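Local coordinates for protein excinuclease ABC, subunit A. (Deinococcus radiodurans, PDB 2VF7) that binds DNA and hydrolyses ATP as a zinc-containing UvrA-family protein of the ABC superfamily, and probably takes part in recognising DNA damage for repair, at residues I219-E224 with S257-V262; V227-P232 with S250-F255; A487-E492 with H765-E770; M525-G530 with Q794-S799; V679-K684 with D699-E704. The protein carries 1 engineered substitution. One frame throughout, in Å; residues are numbered along the deposited sequence.

Contact 1 (I219-E224 with S257-V262)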
# COMPACT_ATOMS: atom_id res chain seq x y z
N ILE A 219 2.15 42.09 9.47
CA ILE A 219 1.30 41.41 8.50
C ILE A 219 2.10 40.47 7.58
O ILE A 219 1.71 39.33 7.33
CB ILE A 219 0.50 42.45 7.67
CG1 ILE A 219 -0.47 43.19 8.61
CG2 ILE A 219 -0.24 41.80 6.49
CD1 ILE A 219 -1.21 44.32 7.98
N LEU A 220 3.22 41.00 7.09
CA LEU A 220 4.08 40.33 6.12
C LEU A 220 5.06 39.31 6.72
O LEU A 220 5.30 38.27 6.12
CB LEU A 220 4.85 41.39 5.33
CG LEU A 220 4.46 41.84 3.92
CD1 LEU A 220 2.97 41.77 3.58
CD2 LEU A 220 5.00 43.25 3.69
N PHE A 221 5.61 39.58 7.91
CA PHE A 221 6.74 38.80 8.44
C PHE A 221 6.59 38.05 9.79
O PHE A 221 7.42 37.18 10.11
CB PHE A 221 8.03 39.63 8.41
CG PHE A 221 8.40 40.14 7.04
CD1 PHE A 221 8.98 39.29 6.09
CD2 PHE A 221 8.17 41.47 6.69
CE1 PHE A 221 9.32 39.76 4.81
CE2 PHE A 221 8.51 41.96 5.41
CZ PHE A 221 9.08 41.10 4.47
N THR A 222 5.58 38.39 10.59
CA THR A 222 5.41 37.78 11.90
C THR A 222 5.36 36.25 11.86
O THR A 222 4.99 35.68 10.83
CB THR A 222 4.17 38.33 12.66
OG1 THR A 222 4.22 37.91 14.02
CG2 THR A 222 2.86 37.87 12.05
N ASP A 223 5.76 35.60 12.96
CA ASP A 223 5.60 34.15 13.18
C ASP A 223 4.37 33.85 14.02
O ASP A 223 3.95 32.69 14.20
CB ASP A 223 6.81 33.59 13.92
CG ASP A 223 8.03 33.41 13.03
OD1 ASP A 223 9.14 33.66 13.54
OD2 ASP A 223 7.89 33.01 11.86
N GLU A 224 3.83 34.93 14.60
CA GLU A 224 2.65 34.90 15.42
C GLU A 224 1.45 34.42 14.62
O GLU A 224 1.29 34.75 13.43
CB GLU A 224 2.38 36.30 15.98
CG GLU A 224 3.30 36.71 17.16
CD GLU A 224 2.99 38.11 17.70
OE1 GLU A 224 1.89 38.66 17.42
OE2 GLU A 224 3.84 38.67 18.41
N SER A 257 0.90 34.92 8.54
CA SER A 257 1.54 36.04 7.85
C SER A 257 1.75 35.72 6.37
O SER A 257 1.66 34.57 5.98
CB SER A 257 2.86 36.39 8.51
OG SER A 257 3.76 35.31 8.38
N ALA A 258 2.00 36.74 5.54
CA ALA A 258 2.23 36.50 4.12
C ALA A 258 3.41 35.55 3.90
O ALA A 258 3.32 34.64 3.07
CB ALA A 258 2.44 37.81 3.36
N ARG A 259 4.50 35.76 4.63
CA ARG A 259 5.67 34.89 4.55
C ARG A 259 5.34 33.43 4.91
O ARG A 259 5.65 32.53 4.15
CB ARG A 259 6.79 35.44 5.42
CG ARG A 259 8.03 34.57 5.45
CD ARG A 259 8.81 34.84 6.72
NE ARG A 259 10.00 35.63 6.45
CZ ARG A 259 10.77 36.18 7.39
NH1 ARG A 259 10.48 36.05 8.68
NH2 ARG A 259 11.86 36.88 7.03
N ARG A 260 4.73 33.22 6.07
CA ARG A 260 4.32 31.89 6.53
C ARG A 260 3.54 31.12 5.46
O ARG A 260 3.87 29.96 5.13
CB ARG A 260 3.47 32.05 7.79
CG ARG A 260 2.90 30.77 8.38
CD ARG A 260 2.86 30.86 9.90
NE ARG A 260 3.57 29.70 10.40
CZ ARG A 260 4.26 29.63 11.53
NH1 ARG A 260 4.37 30.66 12.35
NH2 ARG A 260 4.84 28.49 11.83
N HIS A 261 2.52 31.75 4.89
CA HIS A 261 1.73 31.13 3.85
C HIS A 261 2.54 30.77 2.62
O HIS A 261 2.33 29.72 2.04
CB HIS A 261 0.58 32.03 3.40
CG HIS A 261 -0.15 31.45 2.23
ND1 HIS A 261 0.10 31.84 0.93
CD2 HIS A 261 -1.07 30.45 2.16
CE1 HIS A 261 -0.65 31.12 0.11
NE2 HIS A 261 -1.38 30.28 0.83
N VAL A 262 3.41 31.68 2.19
CA VAL A 262 4.14 31.48 0.94
C VAL A 262 5.11 30.31 1.07
O VAL A 262 5.18 29.46 0.18
CB VAL A 262 4.88 32.79 0.46
CG1 VAL A 262 5.92 32.47 -0.61
CG2 VAL A 262 3.90 33.83 -0.06
O HOH W 1 2.59 33.92 10.88
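Ala-258 N donates to Ile-219 O at 3.2 Å, and Arg-259 N donates to Leu-220 O at 3.0 Å. Just beyond the end of helix 213-221, Ser-257 OG donates to Thr-222 O at 2.8 Å, in the plane of that carbonyl. Ser-257 holds the N-cap position of helix 258-268, and its OG accepts a capping bond from Arg-260 N. The hydroxyl reaches both partners with OG set between the backbone N and the carbonyl carbon (chi1 64°). A water donates to Thr-222 O and Glu-224 O and accepts from Ser-257 N, so it ties the loop to the cap.

Both segments belong to the UvrA DNA-binding domain. The C-terminal end of helix 213-221 meets the N-terminal turn of helix 258-268, although a two-stranded sheet and helix 236-245 lie between them in the chain. Thr-222 leaves the first helix in an ST turn, with its OG1 accepting from Glu-224 N.

The charged side chains lie further out. The guanidinium of Arg-259 crosses the Phe-221 ring at a steep angle, the planes 72° apart. Phe-221 CD1 sits over one guanidinium face, toward its rim, while Arg-259 NE lies 3.8 Å from CD1 at the edge of the ring. Asp-223 OD2 and Arg-260 NH1 are opposite charges at 4.3 Å, beyond a salt bridge.

Apolar contact is slight. Leu-220 CD1 meets Ala-258 CB at 4.0 Å, and Thr-222 CG2 lies 3.8 Å from Ser-257 CB. Met-168 of helix 165-168 packs against Ala-258 and Arg-259.

Contact 2 (V227-P232 with S250-F255)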
# COMPACT_ATOMS: atom_id res chain seq x y z
N VAL A 227 -5.46 33.45 17.35
CA VAL A 227 -6.74 32.80 17.07
C VAL A 227 -7.85 33.71 17.57
O VAL A 227 -7.96 33.95 18.77
CB VAL A 227 -6.86 31.44 17.80
CG1 VAL A 227 -8.26 30.86 17.66
CG2 VAL A 227 -5.85 30.46 17.24
N VAL A 228 -8.68 34.22 16.64
CA VAL A 228 -9.65 35.30 16.94
C VAL A 228 -11.04 35.06 16.33
O VAL A 228 -11.14 34.44 15.26
CB VAL A 228 -9.12 36.71 16.47
CG1 VAL A 228 -7.73 36.98 17.03
CG2 VAL A 228 -9.11 36.84 14.95
N PRO A 229 -12.10 35.57 16.98
CA PRO A 229 -13.47 35.39 16.49
C PRO A 229 -13.68 36.08 15.16
O PRO A 229 -13.28 37.24 15.02
CB PRO A 229 -14.31 36.10 17.55
CG PRO A 229 -13.37 37.09 18.20
CD PRO A 229 -12.08 36.35 18.23
N VAL A 230 -14.25 35.40 14.18
CA VAL A 230 -14.48 36.12 12.92
C VAL A 230 -15.92 36.29 12.47
O VAL A 230 -16.75 35.43 12.72
CB VAL A 230 -13.35 35.96 11.80
CG1 VAL A 230 -12.40 34.78 12.05
CG2 VAL A 230 -13.93 35.92 10.34
N TYR A 231 -16.22 37.44 11.89
CA TYR A 231 -17.58 37.84 11.53
C TYR A 231 -17.61 38.26 10.06
O TYR A 231 -17.39 39.44 9.74
CB TYR A 231 -18.04 39.03 12.39
CG TYR A 231 -17.94 38.83 13.89
CD1 TYR A 231 -19.01 38.30 14.61
CD2 TYR A 231 -16.80 39.19 14.60
CE1 TYR A 231 -18.95 38.12 15.99
CE2 TYR A 231 -16.73 39.01 15.99
CZ TYR A 231 -17.81 38.47 16.67
OH TYR A 231 -17.78 38.30 18.04
N PRO A 232 -17.83 37.28 9.16
CA PRO A 232 -18.01 37.49 7.72
C PRO A 232 -19.18 38.43 7.34
O PRO A 232 -20.26 38.36 7.94
CB PRO A 232 -18.26 36.08 7.19
CG PRO A 232 -17.65 35.17 8.20
CD PRO A 232 -17.93 35.84 9.50
N SER A 250 -18.92 33.74 14.05
CA SER A 250 -19.26 32.72 13.06
C SER A 250 -18.29 31.53 13.16
O SER A 250 -18.71 30.37 13.16
CB SER A 250 -19.25 33.30 11.65
OG SER A 250 -20.08 34.45 11.56
N TYR A 251 -16.98 31.84 13.22
CA TYR A 251 -15.94 30.84 13.44
C TYR A 251 -14.76 31.52 14.12
O TYR A 251 -14.77 32.73 14.32
CB TYR A 251 -15.54 30.15 12.13
CG TYR A 251 -14.90 31.02 11.07
CD1 TYR A 251 -15.69 31.78 10.20
CD2 TYR A 251 -13.51 31.07 10.91
CE1 TYR A 251 -15.13 32.58 9.22
CE2 TYR A 251 -12.94 31.86 9.94
CZ TYR A 251 -13.76 32.61 9.09
OH TYR A 251 -13.21 33.41 8.12
N MET A 252 -13.78 30.70 14.53
CA MET A 252 -12.52 31.17 15.08
C MET A 252 -11.48 31.03 14.00
O MET A 252 -11.27 29.92 13.51
CB MET A 252 -12.08 30.34 16.29
CG MET A 252 -13.06 30.30 17.45
SD MET A 252 -13.30 31.90 18.26
CE MET A 252 -11.61 32.48 18.49
N GLY A 253 -10.83 32.14 13.64
CA GLY A 253 -9.85 32.14 12.55
C GLY A 253 -8.44 32.17 13.09
O GLY A 253 -8.22 32.70 14.18
N THR A 254 -7.49 31.65 12.31
CA THR A 254 -6.07 31.63 12.69
C THR A 254 -5.22 32.45 11.73
O THR A 254 -5.20 32.21 10.52
CB THR A 254 -5.51 30.17 12.79
OG1 THR A 254 -6.41 29.37 13.57
CG2 THR A 254 -4.13 30.14 13.46
N PHE A 255 -4.51 33.43 12.27
CA PHE A 255 -3.69 34.29 11.42
C PHE A 255 -2.50 33.53 10.84
O PHE A 255 -1.93 32.67 11.48
CB PHE A 255 -3.21 35.52 12.19
CG PHE A 255 -2.47 36.51 11.34
CD1 PHE A 255 -3.14 37.24 10.35
CD2 PHE A 255 -1.10 36.70 11.50
CE1 PHE A 255 -2.45 38.15 9.54
CE2 PHE A 255 -0.40 37.60 10.69
CZ PHE A 255 -1.08 38.33 9.71
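Val-230 and Tyr-251 form the tight part of this contact. Val-230 CG1 stands over one face of the Tyr-251 ring, 4.0 Å from its centroid, in a CH-pi contact. Val-230 CG2 lies 3.5 Å from Tyr-251 CZ. Pro-232 CG comes to the edge of the same ring. Tyr-251 CG sits between the backbone N and the carbonyl carbon (chi1 64°), which brings the ring back across Val-230. Gly-253 lies beside this valine, and a CB there would clash with Val-230 CG1. The backbones are also close: Val-230 N donates to Tyr-251 O at 2.7 Å, almost straight. Just beyond Tyr-251, the bond from Ser-250 N to Val-230 O is weak. Val-228 and Gly-253 exchange two further bonds, with Gly-253 N to Val-228 O at 2.8 Å.

The other face, with Val-227, Pro-229, Met-252 and Thr-254, is the solvent side and largely exposed. The Met-252 chain bends at chi2 and chi3 and folds back over the partner strand. Met-252 CE lies 3.4 Å from Val-228 C and 3.8 Å from Val-227 CG1.

Helix 187-199 packs on Val-228. The strands 227-230 and 251-254, joined through helix 236-245, make a two-stranded antiparallel sheet within the UvrA DNA-binding domain.

Contact 3 (A487-E492 with H765-E770)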
# COMPACT_ATOMS: atom_id res chain seq x y z
N ALA A 487 5.24 -11.93 -46.85
CA ALA A 487 4.68 -11.77 -48.20
C ALA A 487 5.18 -10.54 -48.95
O ALA A 487 4.80 -10.34 -50.11
CB ALA A 487 3.16 -11.80 -48.18
N ASP A 488 6.01 -9.73 -48.29
CA ASP A 488 6.70 -8.59 -48.91
C ASP A 488 5.74 -7.45 -49.32
O ASP A 488 5.66 -7.09 -50.50
CB ASP A 488 7.53 -9.07 -50.12
CG ASP A 488 8.63 -8.09 -50.52
OD1 ASP A 488 9.00 -8.11 -51.72
OD2 ASP A 488 9.11 -7.33 -49.65
N ARG A 489 5.03 -6.89 -48.34
CA ARG A 489 4.19 -5.72 -48.60
C ARG A 489 5.02 -4.46 -48.69
O ARG A 489 5.56 -3.98 -47.68
CB ARG A 489 3.10 -5.53 -47.53
CG ARG A 489 1.88 -6.41 -47.69
CD ARG A 489 0.53 -5.64 -47.68
NE ARG A 489 0.49 -4.41 -46.88
CZ ARG A 489 -0.63 -3.82 -46.45
NH1 ARG A 489 -1.83 -4.34 -46.71
NH2 ARG A 489 -0.56 -2.70 -45.74
N HIS A 490 5.14 -3.94 -49.91
CA HIS A 490 5.70 -2.61 -50.16
C HIS A 490 4.59 -1.65 -50.57
O HIS A 490 3.54 -2.06 -51.07
CB HIS A 490 6.69 -2.61 -51.35
CG HIS A 490 7.88 -3.49 -51.18
ND1 HIS A 490 8.45 -4.16 -52.25
CD2 HIS A 490 8.62 -3.82 -50.10
CE1 HIS A 490 9.49 -4.86 -51.82
NE2 HIS A 490 9.61 -4.67 -50.52
N THR A 491 4.85 -0.37 -50.35
CA THR A 491 4.34 0.67 -51.22
C THR A 491 5.54 0.99 -52.10
O THR A 491 6.63 1.26 -51.59
CB THR A 491 3.89 1.92 -50.46
OG1 THR A 491 4.71 2.09 -49.29
CG2 THR A 491 2.42 1.81 -50.05
N GLU A 492 5.34 0.94 -53.42
CA GLU A 492 6.45 1.06 -54.37
C GLU A 492 7.16 2.42 -54.27
O GLU A 492 6.57 3.38 -53.77
CB GLU A 492 5.99 0.71 -55.79
CG GLU A 492 5.85 -0.82 -56.06
CD GLU A 492 7.19 -1.59 -56.08
OE1 GLU A 492 7.83 -1.74 -55.01
OE2 GLU A 492 7.58 -2.07 -57.17
N HIS A 765 1.64 0.17 -36.50
CA HIS A 765 1.96 -1.04 -37.22
C HIS A 765 2.58 -0.70 -38.59
O HIS A 765 2.28 0.36 -39.15
CB HIS A 765 0.69 -1.88 -37.34
CG HIS A 765 0.91 -3.26 -37.87
ND1 HIS A 765 0.80 -3.57 -39.21
CD2 HIS A 765 1.25 -4.41 -37.24
CE1 HIS A 765 1.06 -4.85 -39.39
NE2 HIS A 765 1.33 -5.38 -38.21
N PRO A 766 3.50 -1.55 -39.13
CA PRO A 766 3.97 -1.29 -40.49
C PRO A 766 2.85 -0.96 -41.50
O PRO A 766 3.07 -0.18 -42.40
CB PRO A 766 4.67 -2.60 -40.86
CG PRO A 766 5.19 -3.09 -39.57
CD PRO A 766 4.19 -2.71 -38.53
N ALA A 767 1.66 -1.55 -41.32
CA ALA A 767 0.52 -1.29 -42.20
C ALA A 767 -0.11 0.07 -41.95
O ALA A 767 -0.65 0.69 -42.88
CB ALA A 767 -0.52 -2.39 -42.07
N ASP A 768 -0.06 0.54 -40.71
CA ASP A 768 -0.62 1.83 -40.33
C ASP A 768 0.20 2.96 -40.94
O ASP A 768 -0.35 3.97 -41.36
CB ASP A 768 -0.65 2.03 -38.81
CG ASP A 768 -1.68 1.14 -38.07
OD1 ASP A 768 -2.78 0.84 -38.60
OD2 ASP A 768 -1.39 0.78 -36.92
N VAL A 769 1.53 2.81 -40.96
CA VAL A 769 2.39 3.93 -41.34
C VAL A 769 2.19 4.33 -42.79
O VAL A 769 2.29 5.51 -43.12
CB VAL A 769 3.90 3.74 -40.91
CG1 VAL A 769 4.14 2.43 -40.21
CG2 VAL A 769 4.87 3.94 -42.09
N GLU A 770 1.86 3.36 -43.64
CA GLU A 770 1.47 3.62 -45.01
C GLU A 770 0.34 4.67 -45.10
O GLU A 770 0.44 5.63 -45.88
CB GLU A 770 1.06 2.32 -45.71
CG GLU A 770 2.11 1.20 -45.64
CD GLU A 770 1.99 0.15 -46.76
OE1 GLU A 770 2.95 -0.65 -46.92
OE2 GLU A 770 0.96 0.11 -47.48
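Glu-770 CG lies anti to its carbonyl carbon (chi1 -53°), and the extended chain beyond it carries the carboxylate out from the helix to Arg-489 and Thr-491 of the loop. Arg-489 bends at chi2 and chi3 and brings NH2 round toward the helix. Arg-489 NH2 lies 3.6 Å from Glu-770 OE2. This salt bridge is long. The oxygen stands well out of the guanidinium plane, so the attraction is one of charge without an N-H aimed at it. The two flat groups are 30° apart. Thr-491 approaches the carboxylate from the opposite direction, with CG2 at 3.4 Å from Glu-770 OE2. Arg-489 NH2 also touches Ala-767 CB at 3.7 Å.

Tyr-484 OH is hydrogen-bonded to both Glu-770 OE1 and Arg-489 NH2, and so links the two charged groups. Replacing Glu-770 with an alanine would probably leave the Arg-489 charge without this mate and deprive Tyr-484 OH of a partner.

His-765, the N-cap, forms a capping box with Asp-768, His-765 N donating to Asp-768 OD2 at 3.1 Å. His-765 ND1 also accepts from Ala-767 N. Helix 480-487 lies against Ala-767 and Pro-766. The loop that follows it runs past the first turn of helix 766-781, whose Val-769 rests on helix 793-796.

Contact 4 (M525-G530 with Q794-S799)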
# COMPACT_ATOMS: atom_id res chain seq x y z
N MET A 525 10.11 17.04 -47.31
CA MET A 525 10.10 16.26 -46.07
C MET A 525 11.47 15.61 -45.75
O MET A 525 12.01 14.84 -46.55
CB MET A 525 8.95 15.24 -46.13
CG MET A 525 9.32 13.86 -45.70
SD MET A 525 8.24 13.23 -44.43
CE MET A 525 9.47 12.73 -43.21
N THR A 526 12.01 15.95 -44.57
CA THR A 526 13.32 15.47 -44.08
C THR A 526 13.19 14.56 -42.85
O THR A 526 12.43 14.85 -41.92
CB THR A 526 14.29 16.64 -43.70
OG1 THR A 526 14.34 17.61 -44.74
CG2 THR A 526 15.71 16.14 -43.44
N SER A 527 13.94 13.46 -42.88
CA SER A 527 14.11 12.56 -41.75
C SER A 527 15.45 12.80 -41.07
O SER A 527 16.49 12.80 -41.72
CB SER A 527 14.03 11.10 -42.22
OG SER A 527 12.70 10.74 -42.57
N VAL A 528 15.44 12.99 -39.77
CA VAL A 528 16.67 13.13 -39.01
C VAL A 528 16.96 11.84 -38.23
O VAL A 528 16.33 11.55 -37.20
CB VAL A 528 16.62 14.35 -38.09
CG1 VAL A 528 17.90 14.48 -37.32
CG2 VAL A 528 16.34 15.63 -38.92
N THR A 529 17.94 11.09 -38.73
CA THR A 529 18.27 9.77 -38.23
C THR A 529 19.62 9.71 -37.48
O THR A 529 20.38 10.67 -37.46
CB THR A 529 18.25 8.72 -39.38
OG1 THR A 529 19.34 8.95 -40.27
CG2 THR A 529 16.97 8.81 -40.18
N GLY A 530 19.91 8.56 -36.88
CA GLY A 530 21.09 8.42 -36.02
C GLY A 530 20.83 7.54 -34.80
O GLY A 530 19.67 7.31 -34.42
N GLN A 794 11.61 2.30 -42.83
CA GLN A 794 10.40 2.28 -43.66
C GLN A 794 10.01 3.71 -44.04
O GLN A 794 9.71 4.00 -45.19
CB GLN A 794 9.23 1.58 -42.92
CG GLN A 794 7.92 1.42 -43.74
CD GLN A 794 6.71 1.00 -42.89
OE1 GLN A 794 6.70 1.15 -41.66
NE2 GLN A 794 5.67 0.48 -43.55
N VAL A 795 10.03 4.59 -43.04
CA VAL A 795 9.64 5.98 -43.18
C VAL A 795 10.76 6.83 -43.77
O VAL A 795 10.51 7.74 -44.56
CB VAL A 795 9.21 6.57 -41.82
CG1 VAL A 795 9.14 8.09 -41.88
CG2 VAL A 795 7.88 5.99 -41.40
N VAL A 796 11.99 6.54 -43.38
CA VAL A 796 13.18 7.23 -43.87
C VAL A 796 13.41 6.97 -45.37
O VAL A 796 13.95 7.81 -46.08
CB VAL A 796 14.42 6.84 -43.02
CG1 VAL A 796 15.71 7.49 -43.54
CG2 VAL A 796 14.19 7.24 -41.58
N ALA A 797 12.94 5.82 -45.84
CA ALA A 797 13.05 5.42 -47.23
C ALA A 797 12.08 6.17 -48.16
O ALA A 797 12.26 6.16 -49.38
CB ALA A 797 12.85 3.92 -47.33
N ALA A 798 11.06 6.81 -47.61
CA ALA A 798 10.13 7.61 -48.42
C ALA A 798 10.22 9.12 -48.15
O ALA A 798 9.35 9.88 -48.58
CB ALA A 798 8.71 7.11 -48.25
N SER A 799 11.27 9.55 -47.46
CA SER A 799 11.58 10.98 -47.33
C SER A 799 12.06 11.54 -48.66
O SER A 799 12.23 10.78 -49.63
CB SER A 799 12.66 11.18 -46.28
OG SER A 799 12.21 10.66 -45.05
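Strand 525-529 is the central strand that leads into the Walker A P-loop of the second nucleotide site, and here it packs against helix 793-796 and the turn that follows. Ser-527 OG and Ser-799 OG form a short hydrogen bond of 2.5 Å, and either could be the donor. Both hydroxyls lie anti to their own carbonyl carbon (chi1 -73° and -59°). This turns them toward each other in a buried contact. Ser-799 closes a type I turn from Val-796, which brings its side chain back to the strand.

Two residues on, Thr-529 and Val-796 meet tip to tip. Thr-529 CG2 lies 3.5 Å from Val-796 CG2, tighter than usual van der Waals contact. Val-796 CG2 also lies 3.9 Å from Ser-527 CB. The other branch of Thr-529, OG1, is hydrogen-bonded to Asp-804. At the opposite end, Met-525 CE comes within 3.9 Å of Ser-799 OG, and Met-525 O within 3.7 Å of Ser-799 CB.

Strands 785-789 and 801-805 flank strand 525-529 in the sheet. Gly-530 O accepts from Lys-536 NZ of the P-loop. A parallel strand running into a phosphate-binding loop, with helices packed on the sheet, is typical of the P-loop core of ABC ATPases.

Contact 5 (V679-K684 with D699-E704)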
# COMPACT_ATOMS: atom_id res chain seq x y z
N VAL A 679 -32.89 15.85 -23.57
CA VAL A 679 -32.90 16.62 -24.82
C VAL A 679 -32.18 15.85 -25.93
O VAL A 679 -31.01 15.46 -25.77
CB VAL A 679 -32.25 18.04 -24.66
CG1 VAL A 679 -32.36 18.86 -25.95
CG2 VAL A 679 -32.87 18.80 -23.46
N GLU A 680 -32.87 15.64 -27.05
CA GLU A 680 -32.28 14.91 -28.17
C GLU A 680 -32.26 15.67 -29.50
O GLU A 680 -33.28 16.20 -29.97
CB GLU A 680 -33.00 13.58 -28.38
CG GLU A 680 -32.95 12.62 -27.21
CD GLU A 680 -33.91 11.45 -27.41
OE1 GLU A 680 -34.82 11.56 -28.25
OE2 GLU A 680 -33.76 10.42 -26.73
N TYR A 681 -31.07 15.73 -30.09
CA TYR A 681 -30.87 16.18 -31.48
C TYR A 681 -30.82 14.94 -32.37
O TYR A 681 -29.89 14.12 -32.25
CB TYR A 681 -29.56 16.98 -31.60
CG TYR A 681 -29.09 17.22 -33.03
CD1 TYR A 681 -29.76 18.11 -33.88
CD2 TYR A 681 -27.97 16.56 -33.52
CE1 TYR A 681 -29.32 18.34 -35.19
CE2 TYR A 681 -27.53 16.78 -34.82
CZ TYR A 681 -28.20 17.66 -35.64
OH TYR A 681 -27.74 17.86 -36.91
N ARG A 682 -31.82 14.82 -33.23
CA ARG A 682 -31.98 13.70 -34.16
C ARG A 682 -31.90 12.33 -33.50
O ARG A 682 -31.16 11.45 -33.96
CB ARG A 682 -30.97 13.80 -35.32
CG ARG A 682 -31.37 14.74 -36.45
CD ARG A 682 -30.56 14.38 -37.68
NE ARG A 682 -29.23 14.98 -37.66
CZ ARG A 682 -28.14 14.46 -38.22
NH1 ARG A 682 -28.20 13.28 -38.84
NH2 ARG A 682 -26.98 15.11 -38.16
N GLY A 683 -32.67 12.17 -32.42
CA GLY A 683 -32.77 10.89 -31.69
C GLY A 683 -31.53 10.46 -30.90
O GLY A 683 -31.45 9.30 -30.49
N LYS A 684 -30.59 11.39 -30.69
CA LYS A 684 -29.41 11.18 -29.85
C LYS A 684 -29.30 12.21 -28.72
O LYS A 684 -29.43 13.41 -28.98
CB LYS A 684 -28.15 11.29 -30.71
CG LYS A 684 -27.97 10.17 -31.73
CD LYS A 684 -26.50 9.88 -32.00
CE LYS A 684 -26.35 8.80 -33.08
NZ LYS A 684 -27.29 7.66 -32.87
N ASP A 699 -20.72 9.38 -40.29
CA ASP A 699 -22.06 9.14 -40.80
C ASP A 699 -23.07 10.19 -40.33
O ASP A 699 -23.75 10.81 -41.14
CB ASP A 699 -22.56 7.77 -40.33
CG ASP A 699 -21.95 6.63 -41.10
OD1 ASP A 699 -22.72 5.95 -41.80
OD2 ASP A 699 -20.72 6.41 -41.01
N PHE A 700 -23.17 10.36 -39.02
CA PHE A 700 -24.24 11.13 -38.39
C PHE A 700 -24.20 12.64 -38.72
O PHE A 700 -25.24 13.29 -38.84
CB PHE A 700 -24.21 10.86 -36.88
CG PHE A 700 -25.37 11.44 -36.12
CD1 PHE A 700 -25.20 12.55 -35.28
CD2 PHE A 700 -26.64 10.87 -36.23
CE1 PHE A 700 -26.27 13.10 -34.59
CE2 PHE A 700 -27.70 11.41 -35.53
CZ PHE A 700 -27.53 12.53 -34.71
N PHE A 701 -22.99 13.18 -38.89
CA PHE A 701 -22.77 14.61 -39.13
C PHE A 701 -22.38 14.94 -40.56
O PHE A 701 -21.84 16.02 -40.80
CB PHE A 701 -21.67 15.13 -38.23
CG PHE A 701 -22.06 15.23 -36.79
CD1 PHE A 701 -21.42 14.44 -35.84
CD2 PHE A 701 -23.07 16.10 -36.40
CE1 PHE A 701 -21.78 14.54 -34.49
CE2 PHE A 701 -23.44 16.20 -35.07
CZ PHE A 701 -22.79 15.42 -34.11
N ALA A 702 -22.62 14.01 -41.48
CA ALA A 702 -22.31 14.17 -42.90
C ALA A 702 -22.68 15.53 -43.49
O ALA A 702 -21.96 16.06 -44.33
CB ALA A 702 -23.00 13.07 -43.69
N ASP A 703 -23.81 16.09 -43.06
CA ASP A 703 -24.32 17.34 -43.63
C ASP A 703 -24.10 18.58 -42.75
O ASP A 703 -24.62 19.66 -43.06
CB ASP A 703 -25.79 17.17 -44.01
CG ASP A 703 -25.98 16.42 -45.32
OD1 ASP A 703 -26.89 15.56 -45.40
OD2 ASP A 703 -25.21 16.68 -46.28
N GLU A 704 -23.33 18.42 -41.68
CA GLU A 704 -22.89 19.55 -40.84
C GLU A 704 -21.44 19.77 -41.16
O GLU A 704 -20.57 19.05 -40.66
CB GLU A 704 -23.05 19.27 -39.35
CG GLU A 704 -23.83 18.03 -39.02
CD GLU A 704 -25.29 18.17 -39.30
OE1 GLU A 704 -25.87 17.28 -39.95
OE2 GLU A 704 -25.87 19.19 -38.88
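Arg-682 grips the carbonyl of Phe-700 end-on with two nitrogens. Arg-682 NH2 donates to Phe-700 O at 2.6 Å and Arg-682 NH1 to the same oxygen at 3.0 Å. That oxygen lies near the guanidinium plane. Arg-682 NH2 also forms a salt bridge with Glu-704 OE1 at 3.0 Å, and donates to Tyr-681 OH at 3.1 Å. Tyr-681 OH in turn donates a weak bond to Glu-704 OE2. These bonds probably fix the rotation of the guanidinium.

Arg-682 lies in a type I' turn from Tyr-681 to Lys-684. Phe-700 ends helix 694-700, and a type I turn then leads from Phe-701 to Glu-704, the N-cap of helix 705-716. The contact therefore sets the turn against the junction of two helices.

The Arg-682 chain bends at chi3 (-82°), which brings the guanidinium over the Phe-700 ring as well as to its carbonyl. The group lies flat on the ring, centres 4.1 Å apart and planes at 9°, a cation-pi stack. Lys-684 CE covers the opposite face at 4.0 Å from the Phe-700 ring centroid. With a serine at Phe-700 the guanidinium would probably lose its stacking surface and Lys-684 CE the ring face it covers. Tyr-681 CE2 touches Phe-700 CE1 at 3.9 Å, and reaches Phe-701 CE2 at 4.1 Å. Leu-615 of helix 609-617 packs on Tyr-681, Phe-701 and Glu-704.

How the contacts relate
Contacts 1 and 2 adjoin in the DNA-binding domain, with centres 17 Å apart. Phe-255 joins them: its CE2 lies 3.5 Å from Thr-222 CG2. Contact 2 falls within the chain stretch that contact 1 brackets. Contacts 3 and 4 are also neighbours, centres 15 Å apart, where Gln-794 NE2 reaches Pro-766 O at 2.9 Å, a probable hydrogen bond. They stand near different nucleotides. The Ala-767 side chain is about 12 Å from one bound ADP, and that of Thr-529 about 9 Å from another. Contact 5 is remote from the annotated sites, its centre 36 Å from that of contact 3. Contacts 1 and 4 have centres 58 Å apart.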